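Local coordinates for protein N-acylethanolamine-hydrolyzing acid amidase subunit beta (Caenorhabditis elegans, PDB 6DY3) that probably hydrolyses bioactive fatty acid amides such as N-palmitoylethanolamine to ethanolamine and free fatty acids, as the beta subunit of a heterodimer made by autocatalytic cleavage, at residues V5-H15 against I125-G134; F113-I124 against V136-V147. One frame throughout, in Å; residues are numbered along the deposited sequence.

Interaction 1. Residues V5-H15 against I125-G134; sequences VAQNSAGQIIH and IVAGIKKNEG
I13 is directed toward the 125-134 segment, and its two branches part at CB. I13 CG2 rests on A127 CB at 3.8 Å, while the extended CG1 arm carries I13 CD1 toward the 130-133 turn, 3.9 Å from E133 CB and beside the carbonyls of K130 and E133. Next to it V5 and I125 lie alongside one another, pointing opposite ways. V5 CG2 touches I125 CG2 and A127 CB, and also lies 3.9 Å above the plane of the H15 ring, over its centre. The same ring meets A127 obliquely, H15 ND1 to A127 CB being 3.8 Å; H15 ND1 and NE2 are hydrogen-bonded to S65 OG and S67 OG of strand 64-70. Q7 bridges the turns as an extended chain, CG anti to the backbone N (chi1 -174°). Q7 OE1 accepts N132 N at 2.9 Å, with an N-H...O angle of 151°, and Q7 NE2 reaches back to G11 O at 3.2 Å, above that carbonyl's plane; together they fix the amide's rotation. E133 OE1 ties the other turn, accepting I129 N nearly along its C-O axis and K130 N from above the carboxylate plane. A water donates to both I13 O and G128 O. Two hairpins from different antiparallel sheets thus pack face to face, as in the alpha-beta-beta-alpha sandwich of N-terminal nucleophile hydrolases.

Interaction 2. Residues F113-I124 against V136-V147; sequences FSRTHLFSPSYI and VISRNRWSAANV
R139 sets CG anti to its carbonyl carbon and then bends at chi2 (-58°) and chi3 (-47°), curling its guanidinium against the backbone carbonyls of F113 and R115. There NH1 and NH2 both grip R115 O, end-on and in the guanidinium plane, with R139 NH1 to R115 O at 2.9 Å and R139 NH2 to R115 O at 3.2 Å. NH1 also donates to F113 O, from above that carbonyl's plane. R139 NE gives its hydrogen to a water that donates in turn to F119 O and N140 O. The F119 side chain crosses the arginine at about a right angle, F119 CD2 lying 3.6 Å from R139 CG. R139 itself belongs to an antiparallel beta hairpin, in which S122-R139 and I124-I137 are hydrogen-bonded pairs and Y123-S138 between them is a non-hydrogen-bonded pair. On the Y123 face, S138 OG sits in plane at the edge of the tyrosine ring, whose OH is hydrogen-bonded to F164 O. Just before S122, where the chain enters the hairpin, P121 CG packs on W142 CZ3 at 3.6 Å, while R141 CG covers one face of the indole; a cis peptide precedes W142. I137 CD1 reaches F113 CB at 3.5 Å.

Both interactions are built on strand 122-127: interaction 2 pairs its start with strand 134-139 within one sheet, and interaction 1 lays its end on the hairpin of the other sheet. Their centres are 21 Å apart, yet they meet through side chains on either side of the strand. V126 CG2 packs on F113 CD2 at 3.9 Å and on I137 CD1 at 4.1 Å, while I125 CG1 touches V136 CG2 at 3.9 Å. The side chains of I125 and Y123 each lie about 8 Å from that of C1, the probable nucleophile. Y123 is about 6 Å from N163 and H15 about 5 Å from R17, side chain to side chain, both residues probably important for activity.

Interaction 1. Residues V5-H15 against I125-G134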
loop_
_atom_site.group_PDB
_atom_site.type_symbol
_atom_site.label_atom_id
_atom_site.label_comp_id
_atom_site.label_asym_id
_atom_site.label_seq_id
_atom_site.Cartn_x
_atom_site.Cartn_y
_atom_site.Cartn_z
ATOM N N VAL B 5 -10.865 -4.430 7.494
ATOM C CA VAL B 5 -11.154 -3.483 8.562
ATOM C C VAL B 5 -12.325 -4.029 9.364
ATOM O O VAL B 5 -13.338 -4.436 8.786
ATOM C CB VAL B 5 -11.470 -2.081 8.012
ATOM C CG1 VAL B 5 -12.175 -1.221 9.072
ATOM C CG2 VAL B 5 -10.189 -1.415 7.568
ATOM N N ALA B 6 -12.191 -4.028 10.693
ATOM C CA ALA B 6 -13.217 -4.566 11.578
ATOM C C ALA B 6 -13.329 -3.713 12.833
ATOM O O ALA B 6 -12.321 -3.240 13.367
ATOM C CB ALA B 6 -12.913 -6.023 11.969
ATOM N N GLN B 7 -14.561 -3.519 13.304
ATOM C CA GLN B 7 -14.820 -2.826 14.560
ATOM C C GLN B 7 -15.488 -3.795 15.528
ATOM O O GLN B 7 -16.563 -4.330 15.233
ATOM C CB GLN B 7 -15.690 -1.588 14.341
ATOM C CG GLN B 7 -15.857 -0.757 15.594
ATOM C CD GLN B 7 -16.662 0.504 15.372
ATOM O OE1 GLN B 7 -17.254 0.714 14.314
ATOM N NE2 GLN B 7 -16.666 1.367 16.370
ATOM N N ASN B 8 -14.854 -4.021 16.676
ATOM C CA ASN B 8 -15.376 -4.988 17.627
ATOM C C ASN B 8 -16.496 -4.358 18.451
ATOM O O ASN B 8 -16.877 -3.200 18.258
ATOM C CB ASN B 8 -14.255 -5.524 18.518
ATOM C CG ASN B 8 -13.593 -4.443 19.346
ATOM O OD1 ASN B 8 -14.134 -3.352 19.524
ATOM N ND2 ASN B 8 -12.416 -4.746 19.872
ATOM N N SER B 9 -17.030 -5.140 19.394
ATOM C CA SER B 9 -18.134 -4.660 20.218
ATOM C C SER B 9 -17.707 -3.477 21.075
ATOM O O SER B 9 -18.488 -2.542 21.287
ATOM C CB SER B 9 -18.655 -5.796 21.098
ATOM O OG SER B 9 -19.093 -6.892 20.315
ATOM N N ALA B 10 -16.462 -3.486 21.553
ATOM C CA ALA B 10 -15.948 -2.394 22.372
ATOM C C ALA B 10 -15.721 -1.112 21.582
ATOM O O ALA B 10 -15.413 -0.082 22.190
ATOM C CB ALA B 10 -14.639 -2.813 23.041
ATOM N N GLY B 11 -15.846 -1.141 20.256
ATOM C CA GLY B 11 -15.636 0.041 19.452
ATOM C C GLY B 11 -14.242 0.190 18.878
ATOM O O GLY B 11 -13.986 1.170 18.163
ATOM N N GLN B 12 -13.334 -0.734 19.171
ATOM C CA GLN B 12 -11.986 -0.670 18.633
ATOM C C GLN B 12 -11.989 -1.079 17.167
ATOM O O GLN B 12 -12.672 -2.030 16.774
ATOM C CB GLN B 12 -11.055 -1.577 19.437
ATOM C CG GLN B 12 -9.586 -1.390 19.112
ATOM C CD GLN B 12 -8.687 -2.288 19.930
ATOM O OE1 GLN B 12 -8.819 -3.511 19.896
ATOM N NE2 GLN B 12 -7.756 -1.686 20.663
ATOM N N ILE B 13 -11.229 -0.347 16.357
ATOM C CA ILE B 13 -11.167 -0.553 14.913
ATOM C C ILE B 13 -9.791 -1.111 14.571
ATOM O O ILE B 13 -8.766 -0.496 14.891
ATOM C CB ILE B 13 -11.454 0.749 14.150
ATOM C CG1 ILE B 13 -12.849 1.258 14.528
ATOM C CG2 ILE B 13 -11.345 0.520 12.644
ATOM C CD1 ILE B 13 -13.279 2.509 13.813
ATOM N N ILE B 14 -9.771 -2.271 13.913
ATOM C CA ILE B 14 -8.542 -2.977 13.571
ATOM C C ILE B 14 -8.408 -3.034 12.057
ATOM O O ILE B 14 -9.376 -3.328 11.347
ATOM C CB ILE B 14 -8.514 -4.399 14.174
ATOM C CG1 ILE B 14 -8.612 -4.334 15.701
ATOM C CG2 ILE B 14 -7.249 -5.137 13.761
ATOM C CD1 ILE B 14 -10.023 -4.416 16.234
ATOM N N HIS B 15 -7.195 -2.776 11.569
ATOM C CA HIS B 15 -6.901 -2.753 10.141
ATOM C C HIS B 15 -5.847 -3.815 9.858
ATOM O O HIS B 15 -4.699 -3.691 10.302
ATOM C CB HIS B 15 -6.415 -1.372 9.707
ATOM C CG HIS B 15 -6.292 -1.213 8.222
ATOM N ND1 HIS B 15 -6.282 0.019 7.606
ATOM C CD2 HIS B 15 -6.185 -2.128 7.230
ATOM C CE1 HIS B 15 -6.168 -0.143 6.301
ATOM N NE2 HIS B 15 -6.109 -1.437 6.047
ATOM N N ILE B 125 -8.678 1.364 1.478
ATOM C CA ILE B 125 -9.302 0.936 2.724
ATOM C C ILE B 125 -8.781 1.837 3.830
ATOM O O ILE B 125 -7.566 1.928 4.045
ATOM C CB ILE B 125 -9.010 -0.543 3.026
ATOM C CG1 ILE B 125 -9.658 -1.450 1.973
ATOM C CG2 ILE B 125 -9.494 -0.917 4.418
ATOM C CD1 ILE B 125 -8.823 -1.669 0.725
ATOM N N VAL B 126 -9.695 2.490 4.540
ATOM C CA VAL B 126 -9.349 3.461 5.568
ATOM C C VAL B 126 -10.006 3.038 6.874
ATOM O O VAL B 126 -11.179 2.645 6.894
ATOM C CB VAL B 126 -9.789 4.887 5.171
ATOM C CG1 VAL B 126 -9.175 5.920 6.113
ATOM C CG2 VAL B 126 -9.421 5.186 3.725
ATOM N N ALA B 127 -9.247 3.125 7.965
ATOM C CA ALA B 127 -9.724 2.776 9.294
ATOM C C ALA B 127 -9.541 3.962 10.230
ATOM O O ALA B 127 -8.514 4.647 10.186
ATOM C CB ALA B 127 -8.979 1.555 9.839
ATOM N N GLY B 128 -10.536 4.199 11.082
ATOM C CA GLY B 128 -10.513 5.341 11.974
ATOM C C GLY B 128 -10.530 4.976 13.444
ATOM O O GLY B 128 -9.986 3.943 13.849
ATOM N N ILE B 129 -11.159 5.828 14.256
ATOM C CA ILE B 129 -11.144 5.666 15.706
ATOM C C ILE B 129 -12.560 5.751 16.264
ATOM O O ILE B 129 -12.878 5.108 17.272
ATOM C CB ILE B 129 -10.227 6.714 16.356
ATOM C CG1 ILE B 129 -10.738 8.123 16.045
ATOM C CG2 ILE B 129 -8.790 6.518 15.872
ATOM C CD1 ILE B 129 -9.838 9.249 16.550
ATOM N N LYS B 130 -13.426 6.525 15.611
ATOM C CA LYS B 130 -14.795 6.689 16.078
ATOM C C LYS B 130 -15.684 5.589 15.494
ATOM O O LYS B 130 -15.224 4.686 14.793
ATOM C CB LYS B 130 -15.313 8.083 15.725
ATOM C CG LYS B 130 -14.653 9.193 16.522
ATOM C CD LYS B 130 -14.789 10.560 15.862
ATOM C CE LYS B 130 -16.227 10.895 15.512
ATOM N NZ LYS B 130 -16.330 12.187 14.787
ATOM N N LYS B 131 -16.981 5.673 15.778
ATOM C CA LYS B 131 -17.906 4.626 15.373
ATOM C C LYS B 131 -18.059 4.578 13.860
ATOM O O LYS B 131 -18.156 5.612 13.194
ATOM C CB LYS B 131 -19.265 4.843 16.031
ATOM C CG LYS B 131 -20.329 3.838 15.633
ATOM C CD LYS B 131 -21.674 4.220 16.230
ATOM C CE LYS B 131 -22.763 3.242 15.836
ATOM N NZ LYS B 131 -24.107 3.762 16.204
ATOM N N ASN B 132 -18.096 3.357 13.324
ATOM C CA ASN B 132 -18.303 3.102 11.901
ATOM C C ASN B 132 -17.249 3.777 11.037
ATOM O O ASN B 132 -17.440 3.930 9.828
ATOM C CB ASN B 132 -19.705 3.538 11.458
ATOM C CG ASN B 132 -20.779 2.532 11.844
ATOM O OD1 ASN B 132 -20.539 1.325 11.868
ATOM N ND2 ASN B 132 -21.968 3.028 12.150
ATOM N N GLU B 133 -16.126 4.181 11.633
ATOM C CA GLU B 133 -15.041 4.807 10.879
ATOM C C GLU B 133 -14.182 3.705 10.257
ATOM O O GLU B 133 -13.054 3.426 10.668
ATOM C CB GLU B 133 -14.227 5.739 11.763
ATOM C CG GLU B 133 -14.923 7.063 12.036
ATOM C CD GLU B 133 -13.982 8.148 12.540
ATOM O OE1 GLU B 133 -12.892 7.811 13.051
ATOM O OE2 GLU B 133 -14.345 9.340 12.444
ATOM N N GLY B 134 -14.772 3.047 9.263
ATOM C CA GLY B 134 -14.089 2.067 8.445
ATOM C C GLY B 134 -14.768 1.988 7.094
ATOM O O GLY B 134 -15.976 1.744 7.024
HETATM O O HOH W 1 -8.641 2.161 15.761
#

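Interaction 2. Residues F113-I124 against V136-V147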
loop_
_atom_site.group_PDB
_atom_site.type_symbol
_atom_site.label_atom_id
_atom_site.label_comp_id
_atom_site.label_asym_id
_atom_site.label_seq_id
_atom_site.Cartn_x
_atom_site.Cartn_y
_atom_site.Cartn_z
ATOM N N PHE B 113 -9.457 10.983 -0.524
ATOM C CA PHE B 113 -9.441 9.790 -1.360
ATOM C C PHE B 113 -10.685 9.668 -2.232
ATOM O O PHE B 113 -10.685 8.856 -3.164
ATOM C CB PHE B 113 -9.312 8.530 -0.487
ATOM C CG PHE B 113 -7.981 8.396 0.222
ATOM C CD1 PHE B 113 -6.790 8.651 -0.437
ATOM C CD2 PHE B 113 -7.928 8.012 1.552
ATOM C CE1 PHE B 113 -5.578 8.525 0.212
ATOM C CE2 PHE B 113 -6.715 7.887 2.206
ATOM C CZ PHE B 113 -5.541 8.143 1.531
ATOM N N SER B 114 -11.741 10.431 -1.950
ATOM C CA SER B 114 -13.000 10.342 -2.681
ATOM C C SER B 114 -13.177 11.427 -3.736
ATOM O O SER B 114 -14.216 11.453 -4.402
ATOM C CB SER B 114 -14.176 10.406 -1.704
ATOM O OG SER B 114 -14.054 9.411 -0.709
ATOM N N ARG B 115 -12.210 12.326 -3.902
ATOM C CA ARG B 115 -12.381 13.421 -4.846
ATOM C C ARG B 115 -12.538 12.889 -6.265
ATOM O O ARG B 115 -11.876 11.929 -6.666
ATOM C CB ARG B 115 -11.191 14.378 -4.774
ATOM C CG ARG B 115 -11.208 15.300 -3.570
ATOM C CD ARG B 115 -10.219 16.448 -3.754
ATOM N NE ARG B 115 -8.831 15.977 -3.803
ATOM C CZ ARG B 115 -7.950 16.090 -2.807
ATOM N NH1 ARG B 115 -8.281 16.674 -1.655
ATOM N NH2 ARG B 115 -6.717 15.621 -2.965
ATOM N N THR B 116 -13.424 13.526 -7.028
ATOM C CA THR B 116 -13.656 13.151 -8.420
ATOM C C THR B 116 -12.514 13.702 -9.259
ATOM O O THR B 116 -12.497 14.882 -9.613
ATOM C CB THR B 116 -14.996 13.681 -8.917
ATOM O OG1 THR B 116 -16.057 13.131 -8.131
ATOM C CG2 THR B 116 -15.207 13.297 -10.378
ATOM N N HIS B 117 -11.547 12.845 -9.565
ATOM C CA HIS B 117 -10.454 13.200 -10.457
ATOM C C HIS B 117 -9.824 11.909 -10.948
ATOM O O HIS B 117 -10.076 10.834 -10.404
ATOM C CB HIS B 117 -9.426 14.101 -9.760
ATOM C CG HIS B 117 -8.986 13.600 -8.420
ATOM N ND1 HIS B 117 -8.637 12.288 -8.189
ATOM C CD2 HIS B 117 -8.850 14.238 -7.235
ATOM C CE1 HIS B 117 -8.297 12.140 -6.921
ATOM N NE2 HIS B 117 -8.419 13.308 -6.319
ATOM N N LEU B 118 -9.014 12.025 -11.997
ATOM C CA LEU B 118 -8.338 10.853 -12.538
ATOM C C LEU B 118 -7.542 10.156 -11.444
ATOM O O LEU B 118 -6.690 10.765 -10.790
ATOM C CB LEU B 118 -7.422 11.245 -13.700
ATOM C CG LEU B 118 -8.077 11.437 -15.071
ATOM C CD1 LEU B 118 -7.038 11.896 -16.072
ATOM C CD2 LEU B 118 -8.761 10.166 -15.569
ATOM N N PHE B 119 -7.829 8.874 -11.241
ATOM C CA PHE B 119 -7.092 8.080 -10.275
ATOM C C PHE B 119 -7.108 6.632 -10.732
ATOM O O PHE B 119 -8.123 6.142 -11.236
ATOM C CB PHE B 119 -7.683 8.206 -8.871
ATOM C CG PHE B 119 -6.735 7.806 -7.789
ATOM C CD1 PHE B 119 -5.810 8.713 -7.296
ATOM C CD2 PHE B 119 -6.757 6.521 -7.271
ATOM C CE1 PHE B 119 -4.925 8.345 -6.299
ATOM C CE2 PHE B 119 -5.874 6.138 -6.271
ATOM C CZ PHE B 119 -4.957 7.048 -5.783
ATOM N N SER B 120 -5.976 5.963 -10.571
ATOM C CA SER B 120 -5.855 4.596 -11.037
ATOM C C SER B 120 -6.884 3.722 -10.320
ATOM O O SER B 120 -7.060 3.860 -9.099
ATOM C CB SER B 120 -4.441 4.078 -10.781
ATOM O OG SER B 120 -4.227 2.828 -11.414
ATOM N N PRO B 121 -7.598 2.846 -11.029
ATOM C CA PRO B 121 -8.586 1.998 -10.352
ATOM C C PRO B 121 -7.932 1.190 -9.242
ATOM O O PRO B 121 -6.855 0.617 -9.412
ATOM C CB PRO B 121 -9.120 1.106 -11.478
ATOM C CG PRO B 121 -8.885 1.883 -12.715
ATOM C CD PRO B 121 -7.605 2.628 -12.484
ATOM N N SER B 122 -8.586 1.165 -8.089
ATOM C CA SER B 122 -8.000 0.561 -6.904
ATOM C C SER B 122 -9.060 0.545 -5.812
ATOM O O SER B 122 -10.149 1.104 -5.965
ATOM C CB SER B 122 -6.752 1.326 -6.455
ATOM O OG SER B 122 -7.052 2.699 -6.286
ATOM N N TYR B 123 -8.724 -0.110 -4.707
ATOM C CA TYR B 123 -9.519 -0.066 -3.490
ATOM C C TYR B 123 -8.675 0.583 -2.408
ATOM O O TYR B 123 -7.589 0.090 -2.087
ATOM C CB TYR B 123 -9.947 -1.460 -3.048
ATOM C CG TYR B 123 -10.897 -2.161 -3.990
ATOM C CD1 TYR B 123 -12.214 -1.734 -4.125
ATOM C CD2 TYR B 123 -10.489 -3.273 -4.718
ATOM C CE1 TYR B 123 -13.089 -2.384 -4.972
ATOM C CE2 TYR B 123 -11.361 -3.930 -5.565
ATOM C CZ TYR B 123 -12.656 -3.480 -5.687
ATOM O OH TYR B 123 -13.523 -4.135 -6.530
ATOM N N ILE B 124 -9.182 1.670 -1.838
ATOM C CA ILE B 124 -8.535 2.355 -0.727
ATOM C C ILE B 124 -9.329 2.026 0.528
ATOM O O ILE B 124 -10.517 2.361 0.629
ATOM C CB ILE B 124 -8.455 3.872 -0.963
ATOM C CG1 ILE B 124 -7.666 4.159 -2.243
ATOM C CG2 ILE B 124 -7.810 4.556 0.233
ATOM C CD1 ILE B 124 -7.644 5.610 -2.655
ATOM N N VAL B 136 -14.354 1.120 2.627
ATOM C CA VAL B 136 -13.680 0.735 1.394
ATOM C C VAL B 136 -14.041 1.776 0.350
ATOM O O VAL B 136 -15.225 2.010 0.084
ATOM C CB VAL B 136 -14.086 -0.674 0.935
ATOM C CG1 VAL B 136 -13.555 -0.957 -0.459
ATOM C CG2 VAL B 136 -13.568 -1.717 1.907
ATOM N N ILE B 137 -13.029 2.428 -0.214
ATOM C CA ILE B 137 -13.222 3.407 -1.278
ATOM C C ILE B 137 -12.877 2.736 -2.599
ATOM O O ILE B 137 -11.744 2.282 -2.802
ATOM C CB ILE B 137 -12.365 4.661 -1.053
ATOM C CG1 ILE B 137 -12.743 5.323 0.276
ATOM C CG2 ILE B 137 -12.518 5.632 -2.230
ATOM C CD1 ILE B 137 -11.835 6.465 0.683
ATOM N N SER B 138 -13.848 2.679 -3.500
ATOM C CA SER B 138 -13.666 2.057 -4.804
ATOM C C SER B 138 -13.374 3.150 -5.822
ATOM O O SER B 138 -14.268 3.918 -6.189
ATOM C CB SER B 138 -14.904 1.261 -5.205
ATOM O OG SER B 138 -15.201 0.290 -4.221
ATOM N N ARG B 139 -12.124 3.222 -6.268
ATOM C CA ARG B 139 -11.754 4.115 -7.360
ATOM C C ARG B 139 -12.115 3.419 -8.663
ATOM O O ARG B 139 -11.527 2.387 -9.011
ATOM C CB ARG B 139 -10.267 4.456 -7.303
ATOM C CG ARG B 139 -9.844 5.175 -6.029
ATOM C CD ARG B 139 -10.620 6.472 -5.821
ATOM N NE ARG B 139 -10.681 7.289 -7.029
ATOM C CZ ARG B 139 -11.060 8.560 -7.056
ATOM N NH1 ARG B 139 -11.411 9.178 -5.940
ATOM N NH2 ARG B 139 -11.083 9.216 -8.203
ATOM N N ASN B 140 -13.077 3.980 -9.386
ATOM C CA ASN B 140 -13.601 3.358 -10.591
ATOM C C ASN B 140 -12.917 3.932 -11.821
ATOM O O ASN B 140 -12.184 4.920 -11.756
ATOM C CB ASN B 140 -15.118 3.560 -10.684
ATOM C CG ASN B 140 -15.858 2.988 -9.494
ATOM O OD1 ASN B 140 -15.575 1.878 -9.049
ATOM N ND2 ASN B 140 -16.808 3.752 -8.964
ATOM N N ARG B 141 -13.167 3.287 -12.953
ATOM C CA ARG B 141 -12.693 3.774 -14.235
ATOM C C ARG B 141 -13.499 5.027 -14.620
ATOM O O ARG B 141 -14.708 4.915 -14.860
ATOM C CB ARG B 141 -12.841 2.703 -15.308
ATOM C CG ARG B 141 -11.904 1.528 -15.124
ATOM C CD ARG B 141 -12.188 0.445 -16.143
ATOM N NE ARG B 141 -11.158 -0.590 -16.155
ATOM C CZ ARG B 141 -11.232 -1.712 -16.870
ATOM N NH1 ARG B 141 -12.296 -1.948 -17.630
ATOM N NH2 ARG B 141 -10.241 -2.599 -16.825
ATOM N N TRP B 142 -12.880 6.214 -14.685
ATOM C CA TRP B 142 -11.461 6.462 -14.378
ATOM C C TRP B 142 -11.311 7.656 -13.454
ATOM O O TRP B 142 -10.194 8.091 -13.179
ATOM C CB TRP B 142 -10.673 6.700 -15.667
ATOM C CG TRP B 142 -10.679 5.525 -16.601
ATOM C CD1 TRP B 142 -11.537 5.306 -17.636
ATOM C CD2 TRP B 142 -9.775 4.412 -16.588
ATOM N NE1 TRP B 142 -11.231 4.125 -18.264
ATOM C CE2 TRP B 142 -10.154 3.555 -17.639
ATOM C CE3 TRP B 142 -8.686 4.058 -15.789
ATOM C CZ2 TRP B 142 -9.480 2.367 -17.915
ATOM C CZ3 TRP B 142 -8.021 2.877 -16.061
ATOM C CH2 TRP B 142 -8.420 2.045 -17.116
ATOM N N SER B 143 -12.433 8.170 -12.954
ATOM C CA SER B 143 -12.388 9.356 -12.110
ATOM C C SER B 143 -13.445 9.380 -11.014
ATOM O O SER B 143 -13.439 10.315 -10.211
ATOM C CB SER B 143 -12.533 10.595 -12.998
ATOM O OG SER B 143 -13.732 10.518 -13.744
ATOM N N ALA B 144 -14.348 8.412 -10.952
ATOM C CA ALA B 144 -15.388 8.381 -9.936
ATOM C C ALA B 144 -14.977 7.467 -8.790
ATOM O O ALA B 144 -14.081 6.627 -8.921
ATOM C CB ALA B 144 -16.716 7.912 -10.534
ATOM N N ALA B 145 -15.640 7.651 -7.650
ATOM C CA ALA B 145 -15.374 6.840 -6.476
ATOM C C ALA B 145 -16.682 6.506 -5.772
ATOM O O ALA B 145 -17.619 7.308 -5.748
ATOM C CB ALA B 145 -14.429 7.557 -5.510
ATOM N N ASN B 146 -16.730 5.305 -5.197
ATOM C CA ASN B 146 -17.834 4.866 -4.358
ATOM C C ASN B 146 -17.295 4.481 -2.989
ATOM O O ASN B 146 -16.167 3.997 -2.862
ATOM C CB ASN B 146 -18.576 3.686 -4.982
ATOM C CG ASN B 146 -19.193 4.031 -6.321
ATOM O OD1 ASN B 146 -19.028 3.303 -7.301
ATOM N ND2 ASN B 146 -19.907 5.153 -6.372
ATOM N N VAL B 147 -18.110 4.706 -1.962
ATOM C CA VAL B 147 -17.737 4.428 -0.582
ATOM C C VAL B 147 -18.676 3.376 -0.011
ATOM O O VAL B 147 -19.874 3.366 -0.314
ATOM C CB VAL B 147 -17.766 5.707 0.277
ATOM C CG1 VAL B 147 -16.713 6.690 -0.212
ATOM C CG2 VAL B 147 -19.147 6.338 0.252
HETATM O O HOH W 2 -10.714 6.737 -10.077
#